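EAL/GGDEF domain protein (Methylococcus capsulatus, PDB 3ICL) is of unknown detailed function but carries the GGDEF domain, a mixed alpha-beta fold of the nucleotide cyclase clan found in many bacterial signalling proteins. Local coordinates at residues L12-D15 / R16-A20; A22-R26 / D27-V31; G95-V98 / A99-I102; G124-S128 / P129-E133. The protein carries 1 engineered substitution. All blocks are in the same frame, centred on the assembly; numbering follows the deposited sequence.

Contact 1: L12-D15 / R16-A20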
ATOM      1  N   LEU A  12       0.818 -12.252   9.601  1.00 20.77           N
ATOM      2  CA  LEU A  12       0.214 -12.962   8.485  1.00 20.84           C
ATOM      3  C   LEU A  12       0.722 -12.379   7.171  1.00 21.36           C
ATOM      4  O   LEU A  12       1.012 -13.114   6.226  1.00 21.71           O
ATOM      5  CB  LEU A  12      -1.313 -12.867   8.547  1.00 19.19           C
ATOM      6  CG  LEU A  12      -2.063 -13.605   7.434  1.00 32.65           C
ATOM      7  CD1 LEU A  12      -1.609 -15.063   7.368  1.00 35.07           C
ATOM      8  CD2 LEU A  12      -3.560 -13.515   7.691  1.00 38.71           C
ATOM      9  N   PHE A  13       0.833 -11.057   7.104  1.00 24.95           N
ATOM     10  CA  PHE A  13       1.335 -10.430   5.886  1.00 28.39           C
ATOM     11  C   PHE A  13       2.738 -10.975   5.632  1.00 28.57           C
ATOM     12  O   PHE A  13       3.090 -11.353   4.516  1.00 27.92           O
ATOM     13  CB  PHE A  13       1.390  -8.908   6.036  1.00 20.63           C
ATOM     14  CG  PHE A  13       1.989  -8.208   4.843  1.00 17.04           C
ATOM     15  CD1 PHE A  13       3.370  -8.084   4.711  1.00 14.54           C
ATOM     16  CD2 PHE A  13       1.170  -7.718   3.829  1.00 22.43           C
ATOM     17  CE1 PHE A  13       3.930  -7.484   3.581  1.00 17.63           C
ATOM     18  CE2 PHE A  13       1.717  -7.116   2.695  1.00 22.57           C
ATOM     19  CZ  PHE A  13       3.103  -7.000   2.571  1.00 17.76           C
ATOM     20  N   CYS A  14       3.529 -11.012   6.697  1.00 26.84           N
ATOM     21  CA  CYS A  14       4.893 -11.514   6.647  1.00 21.73           C
ATOM     22  C   CYS A  14       4.921 -12.938   6.093  1.00 21.44           C
ATOM     23  O   CYS A  14       5.739 -13.265   5.233  1.00 22.43           O
ATOM     24  CB  CYS A  14       5.489 -11.482   8.055  1.00 21.76           C
ATOM     25  SG  CYS A  14       7.043 -12.376   8.261  1.00 33.09           S
ATOM     26  N   ASP A  15       4.029 -13.785   6.595  1.00 15.23           N
ATOM     27  CA  ASP A  15       3.961 -15.170   6.145  1.00 21.45           C
ATOM     28  C   ASP A  15       3.567 -15.237   4.670  1.00 22.35           C
ATOM     29  O   ASP A  15       4.119 -16.029   3.900  1.00 18.40           O
ATOM     30  CB  ASP A  15       2.943 -15.952   6.981  1.00 20.40           C
ATOM     31  CG  ASP A  15       3.401 -16.174   8.416  1.00 29.41           C
ATOM     32  OD1 ASP A  15       4.530 -15.760   8.774  1.00 20.99           O
ATOM     33  OD2 ASP A  15       2.618 -16.777   9.186  1.00 29.69           O
ATOM     34  N   ARG A  16       2.603 -14.405   4.285  1.00 22.75           N
ATOM     35  CA  ARG A  16       2.127 -14.354   2.906  1.00 22.78           C
ATOM     36  C   ARG A  16       3.260 -13.949   1.967  1.00 23.63           C
ATOM     37  O   ARG A  16       3.441 -14.539   0.901  1.00 22.81           O
ATOM     38  CB  ARG A  16       0.985 -13.338   2.785  1.00 23.31           C
ATOM     39  CG  ARG A  16      -0.286 -13.709   3.536  1.00 27.77           C
ATOM     40  CD  ARG A  16      -1.056 -14.811   2.831  1.00 34.41           C
ATOM     41  NE  ARG A  16      -2.347 -15.072   3.467  1.00 42.40           N
ATOM     42  CZ  ARG A  16      -3.344 -14.193   3.543  1.00 43.90           C
ATOM     43  NH1 ARG A  16      -3.213 -12.980   3.024  1.00 37.55           N
ATOM     44  NH2 ARG A  16      -4.484 -14.530   4.134  1.00 44.10           N
ATOM     45  N   LEU A  17       4.018 -12.934   2.366  1.00 24.72           N
ATOM     46  CA  LEU A  17       5.125 -12.443   1.554  1.00 21.64           C
ATOM     47  C   LEU A  17       6.214 -13.497   1.366  1.00 22.76           C
ATOM     48  O   LEU A  17       6.732 -13.690   0.263  1.00 21.62           O
ATOM     49  CB  LEU A  17       5.715 -11.179   2.191  1.00 20.23           C
ATOM     50  CG  LEU A  17       6.939 -10.524   1.535  1.00 18.64           C
ATOM     51  CD1 LEU A  17       6.762 -10.421   0.033  1.00 13.95           C
ATOM     52  CD2 LEU A  17       7.147  -9.146   2.139  1.00 12.62           C
ATOM     53  N   LEU A  18       6.564 -14.180   2.446  1.00 16.64           N
ATOM     54  CA  LEU A  18       7.591 -15.205   2.365  1.00 21.22           C
ATOM     55  C   LEU A  18       7.172 -16.296   1.383  1.00 20.81           C
ATOM     56  O   LEU A  18       7.973 -16.748   0.573  1.00 23.00           O
ATOM     57  CB  LEU A  18       7.851 -15.799   3.751  1.00 20.33           C
ATOM     58  CG  LEU A  18       8.500 -14.824   4.739  1.00 20.26           C
ATOM     59  CD1 LEU A  18       8.658 -15.484   6.102  1.00 17.28           C
ATOM     60  CD2 LEU A  18       9.853 -14.382   4.195  1.00 16.24           C
ATOM     61  N   GLN A  19       5.907 -16.693   1.439  1.00 19.21           N
ATOM     62  CA  GLN A  19       5.414 -17.739   0.553  1.00 28.89           C
ATOM     63  C   GLN A  19       5.386 -17.289  -0.907  1.00 23.56           C
ATOM     64  O   GLN A  19       5.720 -18.058  -1.808  1.00 23.72           O
ATOM     65  CB  GLN A  19       4.016 -18.192   0.982  1.00 32.91           C
ATOM     66  CG  GLN A  19       3.647 -19.562   0.427  1.00 52.41           C
ATOM     67  CD  GLN A  19       4.587 -20.654   0.919  1.00 52.14           C
ATOM     68  OE1 GLN A  19       4.681 -20.906   2.119  1.00 66.80           O
ATOM     69  NE2 GLN A  19       5.294 -21.299  -0.005  1.00 38.21           N
ATOM     70  N   ALA A  20       4.990 -16.044  -1.143  1.00 26.29           N
ATOM     71  CA  ALA A  20       4.941 -15.528  -2.507  1.00 19.13           C
ATOM     72  C   ALA A  20       6.347 -15.445  -3.105  1.00 17.41           C
ATOM     73  O   ALA A  20       6.546 -15.746  -4.274  1.00 19.90           O
ATOM     74  CB  ALA A  20       4.274 -14.156  -2.521  1.00 21.16           C
TER
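Leu-12 and Arg-16 lie one turn apart on helix 10-23, in a run of regular alpha-helix from Leu-12 to Ala-20. Four successive i to i+4 backbone bonds establish this, from Arg-16 N to Leu-12 O (2.8 Å) through to Gln-19 N to Asp-15 O (3.1 Å), all close to straight. The main side-chain pairing is an aliphatic group laid on a flat cation. Leu-12 CG stands 4.1 Å above the guanidinium plane of Arg-16, over its centre, and CD2 of Leu-12 comes 3.8 Å from NH2 of Arg-16. A bend at chi2 of Arg-16 (-75°) folds the chain back along the helix and turns one guanidinium face to the leucine, while NH1 is hydrogen-bonded to Thr-73. Two further i to i+4 pairs are apolar. CD2 of Leu-17 reaches CE1 of the Phe-13 ring at 3.9 Å, and Cys-14 SG sits 4.1 Å from Leu-18 CD1. On the more exposed side, Asp-15 OD1 is taken by Gln-11, one turn earlier. The buried face of the helix spans several elements: Phe-13 rests on Thr-73 and Ala-75 of strand 73-77 and on Thr-83 and Leu-85 of strand 81-86, whereas Leu-17 reaches Leu-85 as well as Met-135 and Leu-139 of helix 135-152.

Contact 2: A22-R26 / D27-V31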
ATOM      1  N   ALA A  22       8.765 -17.338  -2.466  1.00 20.50           N
ATOM      2  CA  ALA A  22       9.220 -18.698  -2.728  1.00 28.58           C
ATOM      3  C   ALA A  22       8.532 -19.245  -3.978  1.00 28.08           C
ATOM      4  O   ALA A  22       9.120 -20.008  -4.738  1.00 29.62           O
ATOM      5  CB  ALA A  22       8.916 -19.592  -1.527  1.00 28.50           C
ATOM      6  N   ALA A  23       7.285 -18.834  -4.188  1.00 30.00           N
ATOM      7  CA  ALA A  23       6.496 -19.289  -5.328  1.00 28.36           C
ATOM      8  C   ALA A  23       6.758 -18.527  -6.625  1.00 32.77           C
ATOM      9  O   ALA A  23       6.792 -19.121  -7.707  1.00 31.39           O
ATOM     10  CB  ALA A  23       5.018 -19.214  -4.983  1.00 28.26           C
ATOM     11  N   HIS A  24       6.949 -17.216  -6.526  1.00 28.45           N
ATOM     12  CA  HIS A  24       7.162 -16.414  -7.725  1.00 26.51           C
ATOM     13  C   HIS A  24       8.480 -15.667  -7.789  1.00 31.76           C
ATOM     14  O   HIS A  24       8.683 -14.687  -7.069  1.00 28.08           O
ATOM     15  CB  HIS A  24       6.017 -15.416  -7.878  1.00 27.24           C
ATOM     16  CG  HIS A  24       4.664 -16.039  -7.758  1.00 30.39           C
ATOM     17  ND1 HIS A  24       4.232 -17.044  -8.596  1.00 31.64           N
ATOM     18  CD2 HIS A  24       3.653 -15.814  -6.887  1.00 28.38           C
ATOM     19  CE1 HIS A  24       3.012 -17.412  -8.246  1.00 34.53           C
ATOM     20  NE2 HIS A  24       2.638 -16.680  -7.212  1.00 30.83           N
ATOM     21  N   GLU A  25       9.373 -16.136  -8.656  1.00 34.50           N
ATOM     22  CA  GLU A  25      10.670 -15.499  -8.852  1.00 38.81           C
ATOM     23  C   GLU A  25      10.987 -15.366 -10.342  1.00 46.91           C
ATOM     24  O   GLU A  25      12.139 -15.167 -10.730  1.00 50.41           O
ATOM     25  CB  GLU A  25      11.782 -16.281  -8.145  1.00 38.28           C
ATOM     26  CG  GLU A  25      11.784 -16.159  -6.618  1.00 35.71           C
ATOM     27  CD  GLU A  25      11.795 -14.714  -6.122  1.00 34.90           C
ATOM     28  OE1 GLU A  25      12.491 -13.867  -6.720  1.00 32.26           O
ATOM     29  OE2 GLU A  25      11.114 -14.427  -5.117  1.00 35.30           O
ATOM     30  N   ARG A  26       9.953 -15.494 -11.171  1.00 38.39           N
ATOM     31  CA  ARG A  26      10.089 -15.352 -12.620  1.00 39.49           C
ATOM     32  C   ARG A  26       9.880 -13.877 -12.945  1.00 41.23           C
ATOM     33  O   ARG A  26       9.042 -13.215 -12.332  1.00 38.11           O
ATOM     34  CB  ARG A  26       9.017 -16.160 -13.350  1.00 41.24           C
ATOM     35  CG  ARG A  26       9.303 -17.637 -13.536  1.00 45.81           C
ATOM     36  CD  ARG A  26       8.047 -18.307 -14.066  1.00 52.66           C
ATOM     37  NE  ARG A  26       7.315 -17.402 -14.950  1.00 60.45           N
ATOM     38  CZ  ARG A  26       6.066 -17.592 -15.364  1.00 63.06           C
ATOM     39  NH1 ARG A  26       5.391 -18.666 -14.982  1.00 64.00           N
ATOM     40  NH2 ARG A  26       5.487 -16.696 -16.152  1.00 61.60           N
ATOM     41  N   ASP A  27      10.626 -13.367 -13.919  1.00 53.44           N
ATOM     42  CA  ASP A  27      10.511 -11.969 -14.303  1.00 53.12           C
ATOM     43  C   ASP A  27       9.138 -11.656 -14.898  1.00 44.61           C
ATOM     44  O   ASP A  27       8.710 -10.502 -14.914  1.00 37.19           O
ATOM     45  CB  ASP A  27      11.600 -11.610 -15.312  1.00 64.76           C
ATOM     46  CG  ASP A  27      11.688 -10.123 -15.561  1.00 74.93           C
ATOM     47  OD1 ASP A  27      12.039  -9.385 -14.614  1.00 78.33           O
ATOM     48  OD2 ASP A  27      11.402  -9.688 -16.697  1.00 79.92           O
ATOM     49  N   GLY A  28       8.450 -12.690 -15.374  1.00 41.22           N
ATOM     50  CA  GLY A  28       7.139 -12.497 -15.970  1.00 40.16           C
ATOM     51  C   GLY A  28       5.971 -12.507 -14.999  1.00 39.76           C
ATOM     52  O   GLY A  28       4.862 -12.109 -15.359  1.00 40.34           O
ATOM     53  N   ASN A  29       6.210 -12.967 -13.774  1.00 28.08           N
ATOM     54  CA  ASN A  29       5.168 -13.023 -12.752  1.00 23.78           C
ATOM     55  C   ASN A  29       5.851 -12.862 -11.400  1.00 24.95           C
ATOM     56  O   ASN A  29       5.695 -13.693 -10.507  1.00 27.53           O
ATOM     57  CB  ASN A  29       4.436 -14.372 -12.819  1.00 17.72           C
ATOM     58  CG  ASN A  29       3.182 -14.394 -11.957  1.00 26.54           C
ATOM     59  OD1 ASN A  29       2.562 -13.357 -11.727  1.00 24.50           O
ATOM     60  ND2 ASN A  29       2.791 -15.578 -11.496  1.00 29.87           N
ATOM     61  N   PRO A  30       6.607 -11.768 -11.229  1.00 28.73           N
ATOM     62  CA  PRO A  30       7.334 -11.491  -9.995  1.00 23.46           C
ATOM     63  C   PRO A  30       6.476 -11.044  -8.826  1.00 21.10           C
ATOM     64  O   PRO A  30       5.297 -10.720  -8.970  1.00 22.03           O
ATOM     65  CB  PRO A  30       8.294 -10.392 -10.421  1.00 26.23           C
ATOM     66  CG  PRO A  30       7.401  -9.556 -11.283  1.00 27.41           C
ATOM     67  CD  PRO A  30       6.700 -10.613 -12.145  1.00 32.50           C
ATOM     68  N   VAL A  31       7.092 -11.037  -7.656  1.00 22.19           N
ATOM     69  CA  VAL A  31       6.424 -10.570  -6.463  1.00 22.24           C
ATOM     70  C   VAL A  31       6.691  -9.078  -6.490  1.00 19.22           C
ATOM     71  O   VAL A  31       7.803  -8.645  -6.808  1.00 15.51           O
ATOM     72  CB  VAL A  31       7.048 -11.163  -5.183  1.00 20.80           C
ATOM     73  CG1 VAL A  31       6.532 -10.422  -3.968  1.00 20.04           C
ATOM     74  CG2 VAL A  31       6.722 -12.636  -5.086  1.00 23.27           C
TER
HETATM   75  O   HOH W   1       9.670 -12.126  -7.897  1.00 24.33           O
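His-24 and Asn-29 face each other across the bend that follows helix 10-23, His-24 being the first residue to leave helical backbone angles. CB of His-24 lies 3.2 Å from Asn-29 O, and the amide nitrogen ND2 of Asn-29 approaches ring atom ND1 of His-24 to 3.6 Å. Ring and amide planes are 51° apart, so the two groups are neither stacked nor perpendicular. Ala-23 CB stands over the centre of one ring face. Nearer the backbone, Asn-29 CB lies over one face of the Arg-26 guanidinium, offset toward the rim and 4.2 Å from NH2.

The backbone of the turn frames these side chains. Arg-26 to Asn-29 form a type I beta turn, closed by Asn-29 N to Arg-26 O at 3.2 Å; the donor stands 64° out of the carbonyl plane, away from the lone pairs. Further along, a water molecule accepts from Val-31 N (2.8 Å) and donates to His-24 O (2.9 Å), joining the two arms where they are too far apart for a direct bond. CG2 of Val-31 packs 3.5 Å from the same His-24 O. From outside the loop, the backbone N of Lys-90 donates to Asn-29 OD1, which would favour this rotation of the amide.

The polar balance is uneven: Asn-29 O is buried here without any partner in the model, while its side-chain oxygen is satisfied. Between the two arms the polar links are one turn bond and one water, with van der Waals contact rather than paired charges making up the rest.

Contact 3: G95-V98 / A99-I102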
ATOM      1  N   GLY A  95       3.375  -4.036 -11.152  1.00 17.17           N
ATOM      2  CA  GLY A  95       2.561  -3.348 -10.170  1.00 16.64           C
ATOM      3  C   GLY A  95       2.125  -1.932 -10.494  1.00 15.10           C
ATOM      4  O   GLY A  95       1.288  -1.383  -9.788  1.00 14.84           O
ATOM      5  N   ALA A  96       2.668  -1.328 -11.548  1.00 15.81           N
ATOM      6  CA  ALA A  96       2.299   0.044 -11.886  1.00 13.35           C
ATOM      7  C   ALA A  96       0.802   0.214 -12.135  1.00 16.15           C
ATOM      8  O   ALA A  96       0.206   1.215 -11.725  1.00 15.59           O
ATOM      9  CB  ALA A  96       3.091   0.519 -13.104  1.00 10.63           C
ATOM     10  N   LEU A  97       0.189  -0.757 -12.806  1.00 13.03           N
ATOM     11  CA  LEU A  97      -1.240  -0.672 -13.087  1.00 14.01           C
ATOM     12  C   LEU A  97      -2.057  -0.841 -11.810  1.00 18.00           C
ATOM     13  O   LEU A  97      -3.178  -0.349 -11.720  1.00 18.71           O
ATOM     14  CB  LEU A  97      -1.655  -1.725 -14.124  1.00 15.17           C
ATOM     15  CG  LEU A  97      -1.022  -1.559 -15.510  1.00 20.56           C
ATOM     16  CD1 LEU A  97      -1.602  -2.591 -16.473  1.00 27.07           C
ATOM     17  CD2 LEU A  97      -1.285  -0.143 -16.027  1.00 15.97           C
ATOM     18  N   VAL A  98      -1.498  -1.534 -10.820  1.00 14.96           N
ATOM     19  CA  VAL A  98      -2.202  -1.728  -9.556  1.00 16.02           C
ATOM     20  C   VAL A  98      -2.100  -0.428  -8.761  1.00 16.62           C
ATOM     21  O   VAL A  98      -3.073   0.020  -8.171  1.00 18.74           O
ATOM     22  CB  VAL A  98      -1.605  -2.906  -8.741  1.00 18.66           C
ATOM     23  CG1 VAL A  98      -2.268  -2.987  -7.378  1.00 20.71           C
ATOM     24  CG2 VAL A  98      -1.820  -4.209  -9.484  1.00 22.62           C
ATOM     25  N   ALA A  99      -0.923   0.189  -8.767  1.00 14.61           N
ATOM     26  CA  ALA A  99      -0.720   1.447  -8.074  1.00 13.94           C
ATOM     27  C   ALA A  99      -1.657   2.522  -8.653  1.00 22.77           C
ATOM     28  O   ALA A  99      -2.177   3.370  -7.923  1.00 21.27           O
ATOM     29  CB  ALA A  99       0.735   1.889  -8.224  1.00 11.47           C
ATOM     30  N   GLN A 100      -1.862   2.493  -9.968  1.00 18.00           N
ATOM     31  CA  GLN A 100      -2.737   3.466 -10.610  1.00 16.18           C
ATOM     32  C   GLN A 100      -4.200   3.248 -10.222  1.00 22.29           C
ATOM     33  O   GLN A 100      -4.952   4.207 -10.035  1.00 20.65           O
ATOM     34  CB  GLN A 100      -2.568   3.397 -12.130  1.00 15.57           C
ATOM     35  CG  GLN A 100      -1.282   4.067 -12.598  1.00 21.81           C
ATOM     36  CD  GLN A 100      -0.920   3.731 -14.027  1.00 18.64           C
ATOM     37  OE1 GLN A 100      -1.756   3.268 -14.805  1.00 22.40           O
ATOM     38  NE2 GLN A 100       0.330   3.975 -14.386  1.00  9.58           N
ATOM     39  N   LYS A 101      -4.593   1.987 -10.081  1.00 15.23           N
ATOM     40  CA  LYS A 101      -5.967   1.660  -9.709  1.00 15.46           C
ATOM     41  C   LYS A 101      -6.222   2.055  -8.251  1.00 18.76           C
ATOM     42  O   LYS A 101      -7.335   2.454  -7.885  1.00 13.15           O
ATOM     43  CB  LYS A 101      -6.223   0.163  -9.913  1.00 18.76           C
ATOM     44  CG  LYS A 101      -7.674  -0.252  -9.742  1.00 30.11           C
ATOM     45  CD  LYS A 101      -7.897  -1.691 -10.186  1.00 38.61           C
ATOM     46  CE  LYS A 101      -9.375  -2.050 -10.167  1.00 44.77           C
ATOM     47  NZ  LYS A 101      -9.617  -3.421 -10.695  1.00 45.40           N
ATOM     48  N   ILE A 102      -5.258   1.930  -7.428  1.00 12.89           N
ATOM     49  CA  ILE A 102      -5.382   2.343  -6.035  1.00 14.90           C
ATOM     50  C   ILE A 102      -5.527   3.856  -5.999  1.00 19.25           C
ATOM     51  O   ILE A 102      -6.404   4.390  -5.318  1.00 20.11           O
ATOM     52  CB  ILE A 102      -4.144   1.949  -5.188  1.00 14.20           C
ATOM     53  CG1 ILE A 102      -4.020   0.424  -5.069  1.00 17.14           C
ATOM     54  CG2 ILE A 102      -4.298   2.500  -3.769  1.00 17.66           C
ATOM     55  CD1 ILE A 102      -2.737  -0.070  -4.498  1.00 26.81           C
TER
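Gly-95 and Ala-99 mark the first turn of helix 96-106, with Gly-95 at the N-cap position. Its positive phi (84°) would press a side chain against the preceding carbonyl oxygen, a geometry that suits glycine. Gly-95 O accepts from Ala-99 N at 2.9 Å and also receives a weak bond from Val-98 N within the first turn. On the other side of the cap residue, Gly-95 N donates to OG1 of Thr-92.

The next acceptors are engaged in order: Ala-96 O by Gln-100 N, Leu-97 O by Lys-101 N, and Val-98 O by Ile-102 N. These bonds differ in quality. The one to Leu-97 O is the longest, 3.2 Å from Lys-101 N, and its N-H...O angle of 145° makes it the least straight of the set.

Gln-100 adds a polar side chain. Its CG leaves beside the backbone N (chi1 -76°) and passes 3.3 Å from Ala-96 O, and the rest of the chain runs on extended. The amide NE2 is satisfied by the hydroxyl OH of Tyr-157 in strand 156-159. CD2 of Leu-97 touches the other amide atom, OE1 of Gln-100, making an apolar approach to an oxygen.

The inward face is apolar. Ala-96 and Ala-99 rest on Tyr-157, Ala-99 and Ile-102 on Leu-34 of strand 32-38, so the helix packs on the sheet over strands 32-38 and 156-159. Val-98 faces the loop residues Val-68, Arg-69 and Thr-92 instead, and its CG1 meets Ile-102 CD1 at 4.1 Å.

Contact 4: G124-S128 / P129-E133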
ATOM      1  N   GLY A 124       5.372   3.754  -2.930  1.00 15.00           N
ATOM      2  CA  GLY A 124       6.705   3.336  -3.330  1.00 14.79           C
ATOM      3  C   GLY A 124       6.590   1.905  -3.825  1.00 13.96           C
ATOM      4  O   GLY A 124       5.857   1.109  -3.233  1.00 17.27           O
ATOM      5  N   ILE A 125       7.302   1.565  -4.783  1.00 13.75           N
ATOM      6  CA  ILE A 125       7.143   0.216  -5.318  1.00 15.00           C
ATOM      7  C   ILE A 125       8.451  -0.565  -5.396  1.00 13.55           C
ATOM      8  O   ILE A 125       9.486  -0.037  -5.815  1.00 13.13           O
ATOM      9  CB  ILE A 125       6.518   0.207  -6.746  1.00 16.54           C
ATOM     10  CG1 ILE A 125       5.073   0.719  -6.725  1.00 18.36           C
ATOM     11  CG2 ILE A 125       6.507  -1.215  -7.289  1.00 11.70           C
ATOM     12  CD1 ILE A 125       4.489   0.988  -8.093  1.00 28.46           C
ATOM     13  N   ALA A 126       8.564  -1.771  -5.082  1.00 15.15           N
ATOM     14  CA  ALA A 126       9.786  -2.568  -5.116  1.00 13.84           C
ATOM     15  C   ALA A 126       9.464  -3.880  -5.816  1.00 16.95           C
ATOM     16  O   ALA A 126       8.527  -4.578  -5.437  1.00 22.95           O
ATOM     17  CB  ALA A 126      10.288  -2.831  -3.709  1.00 10.04           C
ATOM     18  N   VAL A 127      10.246  -4.207  -6.839  1.00 17.28           N
ATOM     19  CA  VAL A 127      10.040  -5.430  -7.610  1.00 18.11           C
ATOM     20  C   VAL A 127      11.118  -6.467  -7.304  1.00 17.59           C
ATOM     21  O   VAL A 127      12.308  -6.162  -7.332  1.00 22.65           O
ATOM     22  CB  VAL A 127      10.072  -5.140  -9.132  1.00 21.32           C
ATOM     23  CG1 VAL A 127       9.674  -6.386  -9.914  1.00 26.25           C
ATOM     24  CG2 VAL A 127       9.148  -3.975  -9.461  1.00 26.51           C
ATOM     25  N   SER A 128      10.698  -7.691  -7.011  1.00 15.43           N
ATOM     26  CA  SER A 128      11.645  -8.764  -6.731  1.00 19.83           C
ATOM     27  C   SER A 128      12.058  -9.363  -8.069  1.00 29.18           C
ATOM     28  O   SER A 128      11.217  -9.549  -8.949  1.00 30.04           O
ATOM     29  CB  SER A 128      10.994  -9.849  -5.869  1.00 24.54           C
ATOM     30  OG  SER A 128      11.932 -10.864  -5.546  1.00 30.37           O
ATOM     31  N   PRO A 129      13.349  -9.707  -8.234  1.00 36.50           N
ATOM     32  CA  PRO A 129      14.437  -9.572  -7.261  1.00 38.87           C
ATOM     33  C   PRO A 129      15.277  -8.296  -7.378  1.00 34.97           C
ATOM     34  O   PRO A 129      16.012  -7.952  -6.456  1.00 31.75           O
ATOM     35  CB  PRO A 129      15.272 -10.812  -7.533  1.00 39.54           C
ATOM     36  CG  PRO A 129      15.230 -10.868  -9.028  1.00 41.57           C
ATOM     37  CD  PRO A 129      13.763 -10.586  -9.346  1.00 39.15           C
ATOM     38  N   ALA A 130      15.174  -7.606  -8.509  1.00 28.84           N
ATOM     39  CA  ALA A 130      15.950  -6.386  -8.738  1.00 31.90           C
ATOM     40  C   ALA A 130      15.989  -5.410  -7.557  1.00 30.70           C
ATOM     41  O   ALA A 130      17.034  -4.823  -7.257  1.00 23.97           O
ATOM     42  CB  ALA A 130      15.427  -5.667  -9.976  1.00 32.08           C
ATOM     43  N   ASP A 131      14.853  -5.240  -6.892  1.00 24.49           N
ATOM     44  CA  ASP A 131      14.747  -4.314  -5.769  1.00 21.46           C
ATOM     45  C   ASP A 131      14.868  -4.992  -4.416  1.00 20.30           C
ATOM     46  O   ASP A 131      14.455  -4.438  -3.394  1.00 20.01           O
ATOM     47  CB  ASP A 131      13.417  -3.556  -5.858  1.00 19.69           C
ATOM     48  CG  ASP A 131      13.352  -2.653  -7.069  1.00 21.12           C
ATOM     49  OD1 ASP A 131      12.236  -2.310  -7.513  1.00 19.17           O
ATOM     50  OD2 ASP A 131      14.433  -2.283  -7.575  1.00 22.24           O
ATOM     51  N   GLY A 132      15.433  -6.194  -4.412  1.00 18.63           N
ATOM     52  CA  GLY A 132      15.605  -6.917  -3.168  1.00 22.80           C
ATOM     53  C   GLY A 132      15.176  -8.363  -3.281  1.00 25.43           C
ATOM     54  O   GLY A 132      14.197  -8.678  -3.955  1.00 29.61           O
ATOM     55  N   GLU A 133      15.922  -9.242  -2.622  1.00 36.64           N
ATOM     56  CA  GLU A 133      15.619 -10.666  -2.625  1.00 52.91           C
ATOM     57  C   GLU A 133      14.800 -11.042  -1.396  1.00 48.02           C
ATOM     58  O   GLU A 133      13.749 -11.672  -1.514  1.00 53.20           O
ATOM     59  CB  GLU A 133      16.910 -11.488  -2.655  1.00 68.63           C
ATOM     60  CG  GLU A 133      17.499 -11.681  -4.045  1.00 81.64           C
ATOM     61  CD  GLU A 133      16.602 -12.512  -4.952  1.00 91.68           C
ATOM     62  OE1 GLU A 133      17.012 -12.790  -6.098  1.00 93.51           O
ATOM     63  OE2 GLU A 133      15.488 -12.887  -4.521  1.00 93.36           O
TER
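Val-127 and Asp-131 close an alpha-turn at the end of strand 121-127, in the connection from the mixed sheet of the GGDEF fold to helix 135-152. Two hydrogen bonds join this pair, and they form the tight part. Asp-131 N donates to Val-127 O at 2.7 Å, meeting the oxygen almost head-on. In return Val-127 N gives its hydrogen to Asp-131 OD1 at 2.8 Å, with an N-H...O angle of 173°. The carboxylate oxygen is met on its anti side, 23° out of the carboxylate plane. Thus one residue satisfies both backbone polar groups of Val-127, and the aspartate is held by main chain and side chain together. A chi1 of -66° sets CG of Asp-131 beside its own backbone N, which puts the carboxylate alongside the strand. There OD1 also lies 3.4 Å from Ala-126 CA, while the CB atoms of Ala-126 and Asp-131 pack at 3.9 Å.

The bend itself uses a cis peptide between Ser-128 and Pro-129, followed by a type I beta turn from Pro-129 to Gly-132 that Gly-132 N closes on Pro-129 O at 2.8 Å.

Toward solvent the packing thins. Pro-129 and Ala-130 are exposed, and Ala-130 CB comes no nearer to Val-127 O than 4.1 Å; Glu-133 is poorly ordered. Ser-128, by contrast, is buried: its OG makes a weak bond to OE1 of Glu-25 and lies 3.5 Å from Gly-132 O.

How the contacts relate
Following the chain from the N terminus, the four contacts come in series, with none nested or crossing. Contact 1 belongs to helix 10-23, and contact 2 closes the loop leading from that helix into strand 32-38; they meet where Val-31 CG2 packs 3.2 Å from Ala-20 O. Contact 3 starts helix 96-106 and reaches contact 4 through Ala-99 CB and Ile-125 CD1, 3.9 Å apart. Contact 4 closes the turn after strand 121-127 and lies beside contact 2, where Val-31 O and Ser-128 N, 3.1 Å apart, make a probable hydrogen bond. Contacts 1 and 3 remain separate, their nearest atoms about 11 Å apart, connected through the central sheet.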